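Local coordinates for uncharacterized protein (Parabacteroides distasonis, PDB 3LM3) that is of unknown function but probably acts as a glycoside hydrolase or deacetylase, at residues Cys26-Thr31 against Thr107-Tyr112; Leu72-Thr77 against Tyr102-Thr107; Tyr341-Arg346 against Trp361-Glu366. One frame throughout, in Å; residues are numbered along the deposited sequence.

How the contacts relate
Contacts 1 and 2 lie together in the parallel sheet of the chain, their centres about 9 Å apart, and both draw on strand 105-108. They share Thr107, and strand 73-76 runs between strands 21-29 and 105-108, so contact 1 reaches across the very strand that contact 2 pairs. Along the chain contact 2 is nested inside the loop closed by contact 1. Contact 3 follows later, in an antiparallel sheet on the opposite side of the chain's centre, about 30 Å from either by centres and about 18 to 19 Å by nearest atoms. The protein thus sets a helix-flanked parallel sheet against a separate antiparallel one.

Contact 1: residues Cys26-Thr31 against Thr107-Tyr112; sequences CIMIRT and TYFPGY
Selenium of selenomethionine Met28 sits over the centre of the Phe109 ring, 3.9 Å from the SE atom to the ring centroid, in a Met-aromatic contact. The two side chains meet at about a right angle, and Met28 CG lies over the same ring. With CG of Met28 opposite the backbone N (chi1 180°), the extended chain lays SE and CE between two rings, so that both atoms touch Phe109 and Tyr112; Met28 CE is 3.5 Å from Phe109 CD1. CE also stands over a face of the tyrosine ring, 4.3 Å from its centroid, while SE approaches obliquely and comes within 3.3 Å of Tyr112 OH. Cys26 takes another side of Phe109: its SG lies at the ring edge, 3.7 Å from Phe109 CD2, near the ring plane. An alanine at Phe109 would probably leave Met28 SE with Tyr112 as its one aromatic neighbour in this contact and open a gap beside Cys26 SG. Farther along, Tyr112 OH lies at the edge of the Arg30 guanidinium, in its plane, 2.9 Å from Arg30 NH1, with that plane and the tyrosine ring 75° apart. Arg30 NE is salt-bridged to Glu47, and Tyr112 OH is hydrogen-bonded to Glu287, so buried polar ends gather where the aromatic packing stops. Beyond its partners here, Phe109 also touches Ile285 and Met148. The contact therefore bridges the C-terminal end of strand 21-29 and the loop after strand 105-108, with strands 280-287 and 146-148 packed around it.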
loop_
_atom_site.group_PDB
_atom_site.type_symbol
_atom_site.label_atom_id
_atom_site.label_comp_id
_atom_site.label_asym_id
_atom_site.label_seq_id
_atom_site.Cartn_x
_atom_site.Cartn_y
_atom_site.Cartn_z
ATOM N N CYS A 26 -6.929 -0.052 6.692
ATOM C CA CYS A 26 -7.801 -1.199 6.466
ATOM C C CYS A 26 -7.546 -2.256 7.536
ATOM O O CYS A 26 -6.387 -2.537 7.883
ATOM C CB CYS A 26 -7.552 -1.808 5.102
ATOM S SG CYS A 26 -8.321 -3.437 4.822
ATOM N N ILE A 27 -8.630 -2.793 8.081
ATOM C CA ILE A 27 -8.580 -3.979 8.948
ATOM C C ILE A 27 -9.091 -5.171 8.141
ATOM O O ILE A 27 -10.217 -5.105 7.578
ATOM C CB ILE A 27 -9.395 -3.797 10.265
ATOM C CG1 ILE A 27 -8.805 -2.662 11.092
ATOM C CG2 ILE A 27 -9.403 -5.117 11.072
ATOM C CD1 ILE A 27 -9.590 -2.333 12.310
HETATM N N MSE A 28 -8.286 -6.228 8.047
HETATM C CA MSE A 28 -8.581 -7.408 7.243
HETATM C C MSE A 28 -9.214 -8.505 8.093
HETATM O O MSE A 28 -8.729 -8.803 9.205
HETATM C CB MSE A 28 -7.327 -7.963 6.598
HETATM C CG MSE A 28 -7.516 -9.180 5.748
HETATM SE SE MSE A 28 -5.806 -9.797 5.081
HETATM C CE MSE A 28 -6.487 -10.976 3.701
ATOM N N ILE A 29 -10.290 -9.080 7.574
ATOM C CA ILE A 29 -10.997 -10.208 8.178
ATOM C C ILE A 29 -10.873 -11.410 7.225
ATOM O O ILE A 29 -11.132 -11.309 6.036
ATOM C CB ILE A 29 -12.482 -9.906 8.384
ATOM C CG1 ILE A 29 -12.709 -8.593 9.146
ATOM C CG2 ILE A 29 -13.179 -11.095 9.084
ATOM C CD1 ILE A 29 -12.119 -8.521 10.487
ATOM N N ARG A 30 -10.488 -12.577 7.749
ATOM C CA ARG A 30 -10.193 -13.762 6.921
ATOM C C ARG A 30 -10.464 -15.029 7.711
ATOM O O ARG A 30 -10.725 -14.949 8.903
ATOM C CB ARG A 30 -8.736 -13.709 6.427
ATOM C CG ARG A 30 -7.695 -13.817 7.515
ATOM C CD ARG A 30 -6.377 -13.201 7.119
ATOM N NE ARG A 30 -5.321 -13.638 8.008
ATOM C CZ ARG A 30 -4.074 -13.187 7.958
ATOM N NH1 ARG A 30 -3.736 -12.223 7.110
ATOM N NH2 ARG A 30 -3.163 -13.734 8.778
ATOM N N THR A 31 -10.408 -16.196 7.054
ATOM C CA THR A 31 -10.497 -17.496 7.710
ATOM C C THR A 31 -9.161 -18.221 7.700
ATOM O O THR A 31 -8.941 -19.118 8.500
ATOM C CB THR A 31 -11.595 -18.426 7.141
ATOM O OG1 THR A 31 -11.112 -19.164 6.002
ATOM C CG2 THR A 31 -12.919 -17.689 6.837
ATOM N N THR A 107 -15.405 -3.772 2.131
ATOM C CA THR A 107 -15.041 -4.252 0.813
ATOM C C THR A 107 -14.315 -5.579 0.832
ATOM O O THR A 107 -14.186 -6.239 1.861
ATOM C CB THR A 107 -14.220 -3.166 0.025
ATOM O OG1 THR A 107 -14.266 -3.497 -1.370
ATOM C CG2 THR A 107 -12.757 -3.062 0.542
ATOM N N TYR A 108 -13.973 -6.028 -0.369
ATOM C CA TYR A 108 -13.340 -7.320 -0.648
ATOM C C TYR A 108 -11.827 -7.203 -0.537
ATOM O O TYR A 108 -11.213 -6.259 -1.061
ATOM C CB TYR A 108 -13.739 -7.766 -2.061
ATOM C CG TYR A 108 -13.355 -9.171 -2.465
ATOM C CD1 TYR A 108 -13.479 -10.213 -1.588
ATOM C CD2 TYR A 108 -12.887 -9.453 -3.750
ATOM C CE1 TYR A 108 -13.117 -11.532 -1.961
ATOM C CE2 TYR A 108 -12.559 -10.761 -4.125
ATOM C CZ TYR A 108 -12.662 -11.789 -3.203
ATOM O OH TYR A 108 -12.330 -13.124 -3.439
ATOM N N PHE A 109 -11.222 -8.200 0.111
ATOM C CA PHE A 109 -9.764 -8.309 0.332
ATOM C C PHE A 109 -9.362 -9.739 -0.000
ATOM O O PHE A 109 -9.290 -10.590 0.890
ATOM C CB PHE A 109 -9.412 -7.966 1.791
ATOM C CG PHE A 109 -7.975 -7.595 2.021
ATOM C CD1 PHE A 109 -6.946 -8.289 1.448
ATOM C CD2 PHE A 109 -7.655 -6.542 2.851
ATOM C CE1 PHE A 109 -5.605 -7.927 1.678
ATOM C CE2 PHE A 109 -6.351 -6.170 3.084
ATOM C CZ PHE A 109 -5.315 -6.867 2.477
ATOM N N PRO A 110 -9.088 -10.021 -1.302
ATOM C CA PRO A 110 -8.852 -11.398 -1.764
ATOM C C PRO A 110 -7.459 -11.955 -1.461
ATOM O O PRO A 110 -6.759 -12.408 -2.361
ATOM C CB PRO A 110 -9.105 -11.293 -3.277
ATOM C CG PRO A 110 -8.843 -9.905 -3.606
ATOM C CD PRO A 110 -9.353 -9.126 -2.432
ATOM N N GLY A 111 -7.048 -11.940 -0.195
ATOM C CA GLY A 111 -5.905 -12.770 0.234
ATOM C C GLY A 111 -4.538 -12.383 -0.281
ATOM O O GLY A 111 -3.658 -13.238 -0.401
ATOM N N TYR A 112 -4.382 -11.108 -0.572
ATOM C CA TYR A 112 -3.137 -10.424 -0.962
ATOM C C TYR A 112 -2.630 -10.690 -2.368
ATOM O O TYR A 112 -2.125 -9.766 -3.013
ATOM C CB TYR A 112 -1.986 -10.735 0.008
ATOM C CG TYR A 112 -2.189 -10.487 1.477
ATOM C CD1 TYR A 112 -2.041 -9.238 2.032
ATOM C CD2 TYR A 112 -2.512 -11.535 2.324
ATOM C CE1 TYR A 112 -2.180 -9.054 3.438
ATOM C CE2 TYR A 112 -2.637 -11.366 3.693
ATOM C CZ TYR A 112 -2.450 -10.139 4.227
ATOM O OH TYR A 112 -2.530 -10.010 5.604
#

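Contact 2: residues Leu72-Thr77 against Tyr102-Thr107; sequences LTWGFT and YGDEVT
Thr73 and Glu105 lie side by side on one face of the sheet, where Thr73 OG1 donates a 2.7 Å hydrogen bond to Glu105 OE1 on its anti lone pair. Thr73 CG2 then packs against Thr107 CG2 at 3.6 Å, closing this face tightly. Beneath them strands 73-76 and 105-107 run parallel, 15° apart, joined by alternating backbone bonds that include Trp74 N to Glu105 O and Thr107 N to Trp74 O. The pair, with helices 78-82 and 86-102 between its strands, is a beta-alpha-beta crossover. On the face of Trp74 and Val106, Val95 of helix 86-102 packs on both, and the looser touch is a single one, Phe76 CE1 meeting Val106 CG1 obliquely at 4.1 Å. Just before the strands Asp104 joins both segments through its two carboxylate oxygens. OD1 accepts from Leu72 N at 2.9 Å, and OD2 from Trp74 NE1 at the same 2.9 Å; both donors stand well out of the carboxylate plane, and the indole is turned 62° from it. Asp104 CG lies opposite its own carbonyl carbon (chi1 -71°), which holds the carboxylate beside the indole edge. Next to it the chain reaches the surface at Gly103, the first residue beyond helix 86-102, with positive phi. Arg60 adds a salt bridge to Asp104 OD1. Glu105 OE1 also accepts from Gly323 N, and Thr73 OG1 is bonded to Phe322 N as well. Glu105 thus ties strand to strand by side chains, Asp104 ties the loop before its strand to Leu72 and Trp74, and Arg60 would be expected to favour the ionised form of Asp104.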
loop_
_atom_site.group_PDB
_atom_site.type_symbol
_atom_site.label_atom_id
_atom_site.label_comp_id
_atom_site.label_asym_id
_atom_site.label_seq_id
_atom_site.Cartn_x
_atom_site.Cartn_y
_atom_site.Cartn_z
ATOM N N LEU A 72 -12.398 3.828 8.619
ATOM C CA LEU A 72 -11.456 2.887 8.034
ATOM C C LEU A 72 -12.173 1.950 7.073
ATOM O O LEU A 72 -13.398 1.946 6.959
ATOM C CB LEU A 72 -10.744 2.130 9.144
ATOM C CG LEU A 72 -11.564 1.288 10.122
ATOM C CD1 LEU A 72 -12.130 0.006 9.497
ATOM C CD2 LEU A 72 -10.720 0.979 11.395
ATOM N N THR A 73 -11.396 1.150 6.356
ATOM C CA THR A 73 -11.894 0.145 5.451
ATOM C C THR A 73 -11.811 -1.221 6.080
ATOM O O THR A 73 -10.718 -1.659 6.447
ATOM C CB THR A 73 -11.074 0.166 4.160
ATOM O OG1 THR A 73 -11.181 1.465 3.553
ATOM C CG2 THR A 73 -11.511 -0.898 3.164
ATOM N N TRP A 74 -12.943 -1.907 6.163
ATOM C CA TRP A 74 -12.981 -3.324 6.533
ATOM C C TRP A 74 -12.863 -4.127 5.265
ATOM O O TRP A 74 -13.663 -3.961 4.340
ATOM C CB TRP A 74 -14.309 -3.630 7.201
ATOM C CG TRP A 74 -14.544 -2.911 8.496
ATOM C CD1 TRP A 74 -15.303 -1.776 8.680
ATOM C CD2 TRP A 74 -14.062 -3.280 9.804
ATOM N NE1 TRP A 74 -15.311 -1.436 10.009
ATOM C CE2 TRP A 74 -14.556 -2.345 10.716
ATOM C CE3 TRP A 74 -13.232 -4.322 10.281
ATOM C CZ2 TRP A 74 -14.282 -2.409 12.084
ATOM C CZ3 TRP A 74 -12.969 -4.392 11.640
ATOM C CH2 TRP A 74 -13.484 -3.446 12.534
ATOM N N GLY A 75 -11.888 -5.006 5.197
ATOM C CA GLY A 75 -11.692 -5.825 4.031
ATOM C C GLY A 75 -11.842 -7.294 4.371
ATOM O O GLY A 75 -11.164 -7.797 5.274
ATOM N N PHE A 76 -12.722 -7.999 3.649
ATOM C CA PHE A 76 -13.022 -9.411 3.909
ATOM C C PHE A 76 -12.564 -10.298 2.763
ATOM O O PHE A 76 -12.816 -9.996 1.598
ATOM C CB PHE A 76 -14.535 -9.622 3.993
ATOM C CG PHE A 76 -15.200 -9.077 5.244
ATOM C CD1 PHE A 76 -15.423 -7.729 5.428
ATOM C CD2 PHE A 76 -15.629 -9.949 6.213
ATOM C CE1 PHE A 76 -16.062 -7.271 6.590
ATOM C CE2 PHE A 76 -16.252 -9.493 7.378
ATOM C CZ PHE A 76 -16.449 -8.172 7.556
ATOM N N THR A 77 -11.986 -11.453 3.082
ATOM C CA THR A 77 -11.803 -12.481 2.071
ATOM C C THR A 77 -13.160 -13.115 1.692
ATOM O O THR A 77 -14.154 -12.939 2.387
ATOM C CB THR A 77 -10.925 -13.594 2.571
ATOM O OG1 THR A 77 -11.586 -14.262 3.661
ATOM C CG2 THR A 77 -9.571 -13.067 2.975
ATOM N N TYR A 102 -20.076 5.036 11.658
ATOM C CA TYR A 102 -18.839 5.775 11.435
ATOM C C TYR A 102 -18.606 6.150 9.987
ATOM O O TYR A 102 -17.714 6.964 9.685
ATOM C CB TYR A 102 -17.611 4.932 11.889
ATOM C CG TYR A 102 -17.623 4.506 13.318
ATOM C CD1 TYR A 102 -17.486 5.417 14.340
ATOM C CD2 TYR A 102 -17.797 3.176 13.645
ATOM C CE1 TYR A 102 -17.505 4.989 15.661
ATOM C CE2 TYR A 102 -17.811 2.748 14.946
ATOM C CZ TYR A 102 -17.673 3.656 15.962
ATOM O OH TYR A 102 -17.730 3.267 17.293
ATOM N N GLY A 103 -19.322 5.506 9.075
ATOM C CA GLY A 103 -19.022 5.661 7.659
ATOM C C GLY A 103 -17.789 4.851 7.261
ATOM O O GLY A 103 -17.110 5.166 6.261
ATOM N N ASP A 104 -17.494 3.787 8.005
ATOM C CA ASP A 104 -16.440 2.864 7.571
ATOM C C ASP A 104 -16.850 2.289 6.211
ATOM O O ASP A 104 -18.030 2.165 5.916
ATOM C CB ASP A 104 -16.220 1.712 8.556
ATOM C CG ASP A 104 -15.566 2.138 9.866
ATOM O OD1 ASP A 104 -14.955 3.234 9.904
ATOM O OD2 ASP A 104 -15.679 1.317 10.810
ATOM N N GLU A 105 -15.853 1.907 5.425
ATOM C CA GLU A 105 -16.039 1.219 4.154
ATOM C C GLU A 105 -16.031 -0.297 4.417
ATOM O O GLU A 105 -15.343 -0.776 5.321
ATOM C CB GLU A 105 -14.900 1.623 3.200
ATOM C CG GLU A 105 -14.856 0.967 1.857
ATOM C CD GLU A 105 -13.861 1.608 0.931
ATOM O OE1 GLU A 105 -12.715 1.858 1.347
ATOM O OE2 GLU A 105 -14.212 1.877 -0.242
ATOM N N VAL A 106 -16.750 -1.049 3.587
ATOM C CA VAL A 106 -16.780 -2.497 3.647
ATOM C C VAL A 106 -16.491 -3.022 2.263
ATOM O O VAL A 106 -17.212 -2.709 1.297
ATOM C CB VAL A 106 -18.160 -2.996 4.096
ATOM C CG1 VAL A 106 -18.144 -4.569 4.257
ATOM C CG2 VAL A 106 -18.587 -2.303 5.422
ATOM N N THR A 107 -15.405 -3.772 2.131
ATOM C CA THR A 107 -15.041 -4.252 0.813
ATOM C C THR A 107 -14.315 -5.579 0.832
ATOM O O THR A 107 -14.186 -6.239 1.861
ATOM C CB THR A 107 -14.220 -3.166 0.025
ATOM O OG1 THR A 107 -14.266 -3.497 -1.370
ATOM C CG2 THR A 107 -12.757 -3.062 0.542
#

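Contact 3: residues Tyr341-Arg346 against Trp361-Glu366; sequences YRFVER and WFMNKE
Tyr341 N donates to Met363 O in a 2.8 Å bond that lies in the carbonyl plane, and Met363 N returns an equally short one to Tyr341 O. A second such pair joins Phe343 and Trp361, with Phe343 N to Trp361 O at 3.0 Å. Between these two hydrogen-bonded pairs falls the non-hydrogen-bonded pair of Arg342 and Phe362, where the backbones close up and Arg342 CA comes within 3.3 Å of Trp361 O. Successive side chains alternate between the two faces. Tyr341, Phe343, Trp361 and selenomethionine Met363 share one of them. There Met363 SE lies 4.1 Å from Phe343 CE2, at the edge of the ring and near its plane, a Met-aromatic contact in which the two side chains cross at about a right angle. Met363 CG lies opposite the carbonyl carbon (chi1 -63°) and the chain runs extended beyond it, bringing CE over one face of the Trp361 indole, offset toward its rim. Trp361 CB also sits beside the phenylalanine edge, 4.2 Å from Phe343 CD2. On the other face Arg342 CG rests obliquely against Phe362 CD2 at 3.9 Å, before a bend at chi3 takes the guanidinium off to Leu276 O. The phenol of Tyr341 is bonded to Pro191 O and Trp329, while Ile268 and Asn277 of helix 255-277 pack on Phe343. Strands 341-346 and 357-363, consecutive in the chain and antiparallel (173°), form a beta hairpin, with 341-346 the outermost strand, within this chain, of a four-stranded sheet continued by strand 367-374.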
loop_
_atom_site.group_PDB
_atom_site.type_symbol
_atom_site.label_atom_id
_atom_site.label_comp_id
_atom_site.label_asym_id
_atom_site.label_seq_id
_atom_site.Cartn_x
_atom_site.Cartn_y
_atom_site.Cartn_z
ATOM N N TYR A 341 5.714 13.493 -7.992
ATOM C CA TYR A 341 5.970 13.290 -6.571
ATOM C C TYR A 341 7.456 13.267 -6.237
ATOM O O TYR A 341 8.279 12.731 -6.999
ATOM C CB TYR A 341 5.368 11.991 -6.088
ATOM C CG TYR A 341 3.911 11.794 -6.405
ATOM C CD1 TYR A 341 2.937 12.706 -5.986
ATOM C CD2 TYR A 341 3.483 10.665 -7.091
ATOM C CE1 TYR A 341 1.586 12.500 -6.242
ATOM C CE2 TYR A 341 2.135 10.440 -7.359
ATOM C CZ TYR A 341 1.197 11.370 -6.940
ATOM O OH TYR A 341 -0.152 11.137 -7.158
ATOM N N ARG A 342 7.780 13.886 -5.117
ATOM C CA ARG A 342 9.136 13.919 -4.587
ATOM C C ARG A 342 9.098 13.607 -3.101
ATOM O O ARG A 342 8.170 14.033 -2.398
ATOM C CB ARG A 342 9.755 15.298 -4.779
ATOM C CG ARG A 342 9.992 15.639 -6.231
ATOM C CD ARG A 342 10.430 17.076 -6.410
ATOM N NE ARG A 342 9.365 17.951 -5.961
ATOM C CZ ARG A 342 9.482 19.222 -5.592
ATOM N NH1 ARG A 342 10.667 19.842 -5.617
ATOM N NH2 ARG A 342 8.389 19.887 -5.207
ATOM N N PHE A 343 10.110 12.861 -2.651
ATOM C CA PHE A 343 10.340 12.590 -1.244
ATOM C C PHE A 343 11.804 12.712 -0.911
ATOM O O PHE A 343 12.648 12.412 -1.754
ATOM C CB PHE A 343 9.860 11.180 -0.866
ATOM C CG PHE A 343 8.418 10.952 -1.164
ATOM C CD1 PHE A 343 7.439 11.405 -0.299
ATOM C CD2 PHE A 343 8.028 10.309 -2.324
ATOM C CE1 PHE A 343 6.097 11.259 -0.617
ATOM C CE2 PHE A 343 6.658 10.145 -2.629
ATOM C CZ PHE A 343 5.707 10.611 -1.761
ATOM N N VAL A 344 12.078 13.130 0.316
ATOM C CA VAL A 344 13.435 13.158 0.874
ATOM C C VAL A 344 13.381 12.538 2.262
ATOM O O VAL A 344 12.480 12.869 3.051
ATOM C CB VAL A 344 13.985 14.589 0.971
ATOM C CG1 VAL A 344 15.340 14.602 1.698
ATOM C CG2 VAL A 344 14.079 15.227 -0.410
ATOM N N GLU A 345 14.304 11.636 2.564
ATOM C CA GLU A 345 14.349 11.001 3.883
ATOM C C GLU A 345 15.767 10.745 4.305
ATOM O O GLU A 345 16.559 10.281 3.511
ATOM C CB GLU A 345 13.622 9.665 3.846
ATOM C CG GLU A 345 13.605 8.963 5.207
ATOM C CD GLU A 345 13.480 7.478 5.157
ATOM O OE1 GLU A 345 13.199 6.919 4.078
ATOM O OE2 GLU A 345 13.607 6.837 6.249
ATOM N N ARG A 346 16.067 11.034 5.563
ATOM C CA ARG A 346 17.261 10.499 6.220
ATOM C C ARG A 346 16.856 9.403 7.184
ATOM O O ARG A 346 15.723 9.367 7.677
ATOM C CB ARG A 346 18.064 11.572 6.937
ATOM C CG ARG A 346 18.756 12.489 6.000
ATOM C CD ARG A 346 19.501 13.581 6.736
ATOM N NE ARG A 346 20.289 14.354 5.790
ATOM C CZ ARG A 346 21.251 15.211 6.139
ATOM N NH1 ARG A 346 21.534 15.427 7.412
ATOM N NH2 ARG A 346 21.919 15.850 5.187
ATOM N N TRP A 361 13.523 10.339 -3.655
ATOM C CA TRP A 361 12.708 9.707 -4.704
ATOM C C TRP A 361 12.035 10.771 -5.553
ATOM O O TRP A 361 11.629 11.818 -5.035
ATOM C CB TRP A 361 11.600 8.842 -4.089
ATOM C CG TRP A 361 11.970 7.418 -3.842
ATOM C CD1 TRP A 361 12.252 6.830 -2.638
ATOM C CD2 TRP A 361 12.139 6.402 -4.835
ATOM N NE1 TRP A 361 12.549 5.491 -2.821
ATOM C CE2 TRP A 361 12.481 5.209 -4.163
ATOM C CE3 TRP A 361 12.027 6.374 -6.236
ATOM C CZ2 TRP A 361 12.729 4.027 -4.842
ATOM C CZ3 TRP A 361 12.283 5.185 -6.901
ATOM C CH2 TRP A 361 12.614 4.032 -6.208
ATOM N N PHE A 362 11.943 10.489 -6.850
ATOM C CA PHE A 362 11.254 11.293 -7.852
ATOM C C PHE A 362 10.357 10.344 -8.627
ATOM O O PHE A 362 10.827 9.302 -9.098
ATOM C CB PHE A 362 12.270 11.939 -8.805
ATOM C CG PHE A 362 13.302 12.773 -8.109
ATOM C CD1 PHE A 362 14.412 12.179 -7.529
ATOM C CD2 PHE A 362 13.146 14.167 -7.997
ATOM C CE1 PHE A 362 15.372 12.926 -6.886
ATOM C CE2 PHE A 362 14.120 14.928 -7.340
ATOM C CZ PHE A 362 15.213 14.298 -6.780
HETATM N N MSE A 363 9.087 10.678 -8.754
HETATM C CA MSE A 363 8.140 9.818 -9.450
HETATM C C MSE A 363 7.227 10.662 -10.326
HETATM O O MSE A 363 6.595 11.618 -9.854
HETATM C CB MSE A 363 7.275 9.048 -8.443
HETATM C CG MSE A 363 8.047 8.110 -7.558
HETATM SE SE MSE A 363 7.148 7.763 -5.884
HETATM C CE MSE A 363 8.380 6.429 -5.123
ATOM N N ASN A 364 7.190 10.319 -11.602
ATOM C CA ASN A 364 6.324 11.029 -12.543
ATOM C C ASN A 364 5.762 10.017 -13.564
ATOM O O ASN A 364 6.025 8.821 -13.472
ATOM C CB ASN A 364 7.086 12.187 -13.195
ATOM C CG ASN A 364 8.281 11.710 -13.977
ATOM O OD1 ASN A 364 8.152 11.020 -14.980
ATOM N ND2 ASN A 364 9.481 12.033 -13.469
ATOM N N LYS A 365 4.966 10.490 -14.515
ATOM C CA LYS A 365 4.323 9.593 -15.477
ATOM C C LYS A 365 5.327 8.743 -16.252
ATOM O O LYS A 365 5.043 7.632 -16.642
ATOM C CB LYS A 365 3.479 10.413 -16.461
ATOM C CG LYS A 365 2.777 9.597 -17.527
ATOM C CD LYS A 365 1.957 10.458 -18.461
ATOM C CE LYS A 365 2.779 10.996 -19.582
ATOM N NZ LYS A 365 1.980 11.807 -20.594
ATOM N N GLU A 366 6.502 9.313 -16.518
ATOM C CA GLU A 366 7.450 8.686 -17.424
ATOM C C GLU A 366 8.566 7.878 -16.769
ATOM O O GLU A 366 9.154 7.050 -17.442
ATOM C CB GLU A 366 7.994 9.703 -18.408
ATOM C CG GLU A 366 6.938 10.098 -19.446
ATOM C CD GLU A 366 7.486 11.020 -20.530
ATOM O OE1 GLU A 366 7.793 12.184 -20.221
ATOM O OE2 GLU A 366 7.601 10.546 -21.673
#